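Local coordinates for microtubule-associated serine/threonine-protein kinase 4 (Homo sapiens, PDB 2W7R) that belongs to a serine/threonine kinase whose PDZ domain, modelled here, probably recognises C-terminal tails of partner proteins, at residues H66-V69 / H70-I74; I74-L77 / L78-G81. All coordinates share one frame; numbering follows the deposited sequence.

Interaction 1 (H66-V69 / H70-I74)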
ATOM      1  N   HIS A  66      -5.635  -4.080 -15.644  1.00 24.27           N
ATOM      2  CA  HIS A  66      -4.253  -4.310 -16.057  1.00 25.03           C
ATOM      3  C   HIS A  66      -3.968  -3.644 -17.399  1.00 25.40           C
ATOM      4  O   HIS A  66      -4.765  -3.742 -18.330  1.00 26.05           O
ATOM      5  CB  HIS A  66      -3.911  -5.794 -16.148  1.00 21.96           C
ATOM      6  CG  HIS A  66      -2.577  -6.040 -16.776  1.00 23.09           C
ATOM      7  ND1 HIS A  66      -2.425  -6.300 -18.122  1.00 26.20           N
ATOM      8  CD2 HIS A  66      -1.329  -6.004 -16.257  1.00 24.57           C
ATOM      9  CE1 HIS A  66      -1.140  -6.433 -18.400  1.00 27.69           C
ATOM     10  NE2 HIS A  66      -0.453  -6.261 -17.285  1.00 25.74           N
ATOM     11  N   GLY A  67      -2.835  -2.957 -17.487  1.00 26.67           N
ATOM     12  CA  GLY A  67      -2.450  -2.291 -18.718  1.00 31.91           C
ATOM     13  C   GLY A  67      -3.103  -0.940 -18.965  1.00 37.48           C
ATOM     14  O   GLY A  67      -2.710  -0.232 -19.894  1.00 39.78           O
ATOM     15  N   LEU A  68      -4.094  -0.570 -18.153  1.00 26.22           N
ATOM     16  CA  LEU A  68      -4.750   0.726 -18.322  1.00 26.95           C
ATOM     17  C   LEU A  68      -4.005   1.826 -17.585  1.00 29.02           C
ATOM     18  O   LEU A  68      -3.469   1.605 -16.500  1.00 30.39           O
ATOM     19  CB  LEU A  68      -6.197   0.689 -17.813  1.00 28.00           C
ATOM     20  CG  LEU A  68      -7.154  -0.320 -18.443  1.00 32.31           C
ATOM     21  CD1 LEU A  68      -8.541  -0.185 -17.821  1.00 29.48           C
ATOM     22  CD2 LEU A  68      -7.210  -0.146 -19.952  1.00 39.23           C
ATOM     23  N   VAL A  69      -3.981   3.016 -18.168  1.00 27.10           N
ATOM     24  CA  VAL A  69      -3.391   4.166 -17.497  1.00 26.58           C
ATOM     25  C   VAL A  69      -4.397   4.813 -16.542  1.00 26.16           C
ATOM     26  O   VAL A  69      -5.606   4.560 -16.630  1.00 24.19           O
ATOM     27  CB  VAL A  69      -2.871   5.206 -18.510  1.00 35.20           C
ATOM     28  CG1 VAL A  69      -1.879   4.555 -19.465  1.00 37.30           C
ATOM     29  CG2 VAL A  69      -4.022   5.823 -19.279  1.00 32.91           C
ATOM     30  N   HIS A  70      -3.895   5.656 -15.641  1.00 27.39           N
ATOM     31  CA  HIS A  70      -4.734   6.304 -14.634  1.00 30.33           C
ATOM     32  C   HIS A  70      -6.037   6.873 -15.200  1.00 26.02           C
ATOM     33  O   HIS A  70      -7.119   6.582 -14.698  1.00 27.23           O
ATOM     34  CB  HIS A  70      -3.951   7.406 -13.898  1.00 27.00           C
ATOM     35  CG  HIS A  70      -4.777   8.196 -12.927  1.00 28.06           C
ATOM     36  ND1 HIS A  70      -5.248   7.667 -11.743  1.00 29.13           N
ATOM     37  CD2 HIS A  70      -5.207   9.482 -12.961  1.00 24.35           C
ATOM     38  CE1 HIS A  70      -5.943   8.587 -11.097  1.00 32.70           C
ATOM     39  NE2 HIS A  70      -5.937   9.695 -11.817  1.00 32.19           N
ATOM     40  N   THR A  71      -5.931   7.691 -16.243  0.50 28.01           N
ATOM     41  CA  THR A  71      -7.107   8.361 -16.793  0.50 28.89           C
ATOM     42  C   THR A  71      -8.122   7.370 -17.366  0.50 28.31           C
ATOM     43  O   THR A  71      -9.326   7.622 -17.337  0.50 30.33           O
ATOM     44  CB  THR A  71      -6.724   9.401 -17.868  0.50 32.10           C
ATOM     45  OG1 THR A  71      -5.884   8.789 -18.854  0.50 31.75           O
ATOM     46  CG2 THR A  71      -5.987  10.573 -17.235  0.50 26.19           C
ATOM     47  N   GLU A  72      -7.636   6.242 -17.878  1.00 26.13           N
ATOM     48  CA  GLU A  72      -8.523   5.204 -18.402  1.00 30.20           C
ATOM     49  C   GLU A  72      -9.336   4.537 -17.288  1.00 26.50           C
ATOM     50  O   GLU A  72     -10.525   4.251 -17.457  1.00 25.64           O
ATOM     51  CB  GLU A  72      -7.734   4.156 -19.194  1.00 26.65           C
ATOM     52  CG  GLU A  72      -7.075   4.726 -20.439  1.00 33.10           C
ATOM     53  CD  GLU A  72      -6.265   3.702 -21.204  1.00 37.53           C
ATOM     54  OE1 GLU A  72      -5.343   3.106 -20.610  1.00 36.53           O
ATOM     55  OE2 GLU A  72      -6.547   3.501 -22.402  1.00 39.69           O
ATOM     56  N   VAL A  73      -8.691   4.289 -16.153  1.00 22.82           N
ATOM     57  CA  VAL A  73      -9.383   3.709 -15.010  1.00 26.59           C
ATOM     58  C   VAL A  73     -10.419   4.685 -14.466  1.00 26.32           C
ATOM     59  O   VAL A  73     -11.548   4.304 -14.163  1.00 24.10           O
ATOM     60  CB  VAL A  73      -8.403   3.309 -13.890  1.00 21.14           C
ATOM     61  CG1 VAL A  73      -9.166   2.718 -12.711  1.00 23.46           C
ATOM     62  CG2 VAL A  73      -7.360   2.314 -14.421  1.00 21.15           C
ATOM     63  N   ILE A  74     -10.027   5.951 -14.333  1.00 24.45           N
ATOM     64  CA  ILE A  74     -10.956   6.984 -13.880  1.00 23.70           C
ATOM     65  C   ILE A  74     -12.185   6.990 -14.787  1.00 27.65           C
ATOM     66  O   ILE A  74     -13.321   7.033 -14.315  1.00 31.53           O
ATOM     67  CB  ILE A  74     -10.288   8.367 -13.883  1.00 22.97           C
ATOM     68  CG1 ILE A  74      -9.255   8.459 -12.755  1.00 30.26           C
ATOM     69  CG2 ILE A  74     -11.331   9.479 -13.746  1.00 30.97           C
ATOM     70  CD1 ILE A  74      -9.861   8.431 -11.365  1.00 32.24           C
TER
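Val69 and Glu72 hold the start of helix 70-78 together. Val69 is the N-cap residue, and its backbone N donates to Glu72 OE1 over 2.8 Å, almost straight at 169°. This is the half of a capping box in which the third residue of the helix reaches back to the N-cap amide. The carboxylate receives the N-H on the anti lone pair of OE1. The Glu72 chain starts anti to its carbonyl carbon (chi1 -64°) and runs on extended, which carries OE1 back over the first turn to that amide. On the way its CG passes Val69 CG2 at 3.4 Å, the two side chains meeting at a slant.

The backbone of Val69 belongs to the firmer side. Val69 O takes the bond of Val73 N at 3.1 Å, and a weak, bent one from Glu72 N. Beside it Leu68 CB rests on Val73 CG2 at 3.9 Å; this pairing of the residue before the N-cap with the fourth of the helix is a hydrophobic staple. Val73, the buried member, also leans on Ile18 of strand 16-24, while Leu68 O is tied to His35.

The looser, exposed side is made by the outward branches of the valine and by Thr71, whose OG1 touches Val69 CG2 in one of two conformers; Asp27 of the second subunit packs on Thr71. His70, first in the helix, turns away from the loop, with Ile74 CG1 above one ring face, toward its rim. A histidine here is the hallmark of class I PDZ domains, so it may read a ligand serine or threonine. The cap amide and the positive end of the helix dipole should both stabilise Glu72 as a carboxylate.

Interaction 2 (I74-L77 / L78-G81); sequences IELL and LKSG
Ile74 CG2 lies against Leu78 CD1 at 3.7 Å, one turn apart near the C-terminal end of helix 70-78, the helix that flanks the peptide groove in a PDZ fold. The two side chains run alongside each other and point the same way. Underneath, Leu78 N bonds to Ile74 O at 2.9 Å. The next helical bond runs from Lys79 N to Glu75 O at 3.0 Å. Ser80 N also makes a weak bond to Leu77 O, three residues back.

A second side-by-side pair is formed by Leu76 with Lys79. The lysine leaves the backbone with CG between N and the carbonyl carbon (chi1 77°), and its chain then bends at chi3 and chi4, so that NZ passes 3.4 Å from Leu76 CD2. A water accepts from Lys79 NZ at 2.6 Å and donates to Leu76 O, thereby joining the ammonium to a carbonyl of the last turns. Glu63 gives the same NZ a long, weak ion pair.

Further out, the fold packs against the inner side of this end. Leu77 rests on Phe16 and Ile60, and Leu76 shares Ile60. Ser80 puts its OG anti to the backbone N, where it is hydrogen-bonded to Asn61 ND2 and Lys83 O, fastening the chain as it heads for strand 83-89. Gly81, with positive phi (89°), is where the backbone leaves helical geometry. Its amide does not close directly on the helix: a second water accepts from Gly81 N at 3.0 Å and lies 2.8 Å from Leu77 O.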
ATOM      1  N   ILE A  74     -10.027   5.951 -14.333  1.00 24.45           N
ATOM      2  CA  ILE A  74     -10.956   6.984 -13.880  1.00 23.70           C
ATOM      3  C   ILE A  74     -12.185   6.990 -14.787  1.00 27.65           C
ATOM      4  O   ILE A  74     -13.321   7.033 -14.315  1.00 31.53           O
ATOM      5  CB  ILE A  74     -10.288   8.367 -13.883  1.00 22.97           C
ATOM      6  CG1 ILE A  74      -9.255   8.459 -12.755  1.00 30.26           C
ATOM      7  CG2 ILE A  74     -11.331   9.479 -13.746  1.00 30.97           C
ATOM      8  CD1 ILE A  74      -9.861   8.431 -11.365  1.00 32.24           C
ATOM      9  N   GLU A  75     -11.950   6.908 -16.090  1.00 30.58           N
ATOM     10  CA  GLU A  75     -13.038   6.908 -17.063  1.00 34.21           C
ATOM     11  C   GLU A  75     -13.994   5.729 -16.858  1.00 39.02           C
ATOM     12  O   GLU A  75     -15.206   5.878 -17.014  1.00 40.89           O
ATOM     13  CB  GLU A  75     -12.478   6.906 -18.489  1.00 40.05           C
ATOM     14  CG  GLU A  75     -13.501   7.247 -19.559  1.00 55.21           C
ATOM     15  CD  GLU A  75     -14.038   8.660 -19.422  1.00 70.16           C
ATOM     16  OE1 GLU A  75     -13.413   9.475 -18.707  1.00 70.57           O
ATOM     17  OE2 GLU A  75     -15.086   8.958 -20.032  1.00 77.76           O
ATOM     18  N   LEU A  76     -13.453   4.560 -16.515  1.00 34.22           N
ATOM     19  CA  LEU A  76     -14.293   3.402 -16.210  1.00 29.97           C
ATOM     20  C   LEU A  76     -15.211   3.685 -15.022  1.00 33.15           C
ATOM     21  O   LEU A  76     -16.388   3.333 -15.038  1.00 32.87           O
ATOM     22  CB  LEU A  76     -13.448   2.157 -15.919  1.00 32.06           C
ATOM     23  CG  LEU A  76     -12.629   1.561 -17.063  1.00 31.51           C
ATOM     24  CD1 LEU A  76     -11.916   0.297 -16.606  1.00 30.24           C
ATOM     25  CD2 LEU A  76     -13.517   1.278 -18.263  1.00 40.49           C
ATOM     26  N   LEU A  77     -14.664   4.316 -13.988  1.00 28.85           N
ATOM     27  CA  LEU A  77     -15.440   4.619 -12.788  1.00 29.78           C
ATOM     28  C   LEU A  77     -16.491   5.687 -13.071  1.00 35.20           C
ATOM     29  O   LEU A  77     -17.589   5.652 -12.516  1.00 37.15           O
ATOM     30  CB  LEU A  77     -14.511   5.050 -11.647  1.00 33.18           C
ATOM     31  CG  LEU A  77     -13.595   3.930 -11.129  1.00 34.01           C
ATOM     32  CD1 LEU A  77     -12.418   4.468 -10.333  1.00 30.09           C
ATOM     33  CD2 LEU A  77     -14.386   2.921 -10.304  1.00 32.83           C
ATOM     34  N   LEU A  78     -16.160   6.628 -13.949  1.00 37.22           N
ATOM     35  CA  LEU A  78     -17.074   7.722 -14.270  1.00 47.84           C
ATOM     36  C   LEU A  78     -18.278   7.278 -15.100  1.00 55.94           C
ATOM     37  O   LEU A  78     -19.393   7.751 -14.883  1.00 55.31           O
ATOM     38  CB  LEU A  78     -16.333   8.853 -14.986  1.00 48.95           C
ATOM     39  CG  LEU A  78     -15.331   9.639 -14.143  1.00 39.40           C
ATOM     40  CD1 LEU A  78     -14.635  10.687 -14.993  1.00 40.89           C
ATOM     41  CD2 LEU A  78     -16.016  10.278 -12.947  1.00 48.84           C
ATOM     42  N   LYS A  79     -18.053   6.376 -16.051  1.00 53.80           N
ATOM     43  CA  LYS A  79     -19.133   5.920 -16.921  1.00 55.48           C
ATOM     44  C   LYS A  79     -20.027   4.898 -16.228  1.00 54.77           C
ATOM     45  O   LYS A  79     -21.056   4.493 -16.772  1.00 53.33           O
ATOM     46  CB  LYS A  79     -18.580   5.330 -18.220  1.00 57.61           C
ATOM     47  CG  LYS A  79     -18.007   3.923 -18.089  1.00 61.42           C
ATOM     48  CD  LYS A  79     -18.154   3.161 -19.402  1.00 69.87           C
ATOM     49  CE  LYS A  79     -17.013   2.178 -19.632  1.00 72.92           C
ATOM     50  NZ  LYS A  79     -16.941   1.114 -18.593  1.00 77.98           N
ATOM     51  N   SER A  80     -19.634   4.484 -15.028  1.00 44.29           N
ATOM     52  CA  SER A  80     -20.372   3.459 -14.300  1.00 44.58           C
ATOM     53  C   SER A  80     -21.741   3.956 -13.839  1.00 45.61           C
ATOM     54  O   SER A  80     -22.706   3.194 -13.809  1.00 51.59           O
ATOM     55  CB  SER A  80     -19.561   2.940 -13.112  1.00 43.22           C
ATOM     56  OG  SER A  80     -20.174   1.795 -12.546  1.00 41.86           O
ATOM     57  N   GLY A  81     -21.823   5.231 -13.472  1.00 47.99           N
ATOM     58  CA  GLY A  81     -23.099   5.826 -13.112  1.00 63.60           C
ATOM     59  C   GLY A  81     -23.490   5.707 -11.648  1.00 73.68           C
ATOM     60  O   GLY A  81     -22.971   6.440 -10.803  1.00 78.34           O
TER
HETATM   61  O   HOH W   1     -17.654   0.884 -16.060  1.00 44.14           O
HETATM   62  O   HOH W   2     -19.951   7.090 -12.017  1.00 31.57           O

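How the interactions relate
Interactions 1 and 2 lie toward the two ends of one helix, 70-78, with centres about 11 Å apart and Ile74 common to both. At the N-terminus the closure in interaction 1 is made by protein atoms, whereas in interaction 2 a water spans the helical carbonyls and Gly81, where phi turns positive. They also touch directly, Leu68 CD1 meeting Leu76 CD1 at 3.6 Å, so the loop before the helix packs on its later turns. The helix faces strand 16-24 along its length. In PDZ domains the groove between these two elements receives the ligand's C-terminus, so both contacts probably border it, interaction 1 through His70 and interaction 2 through Leu77.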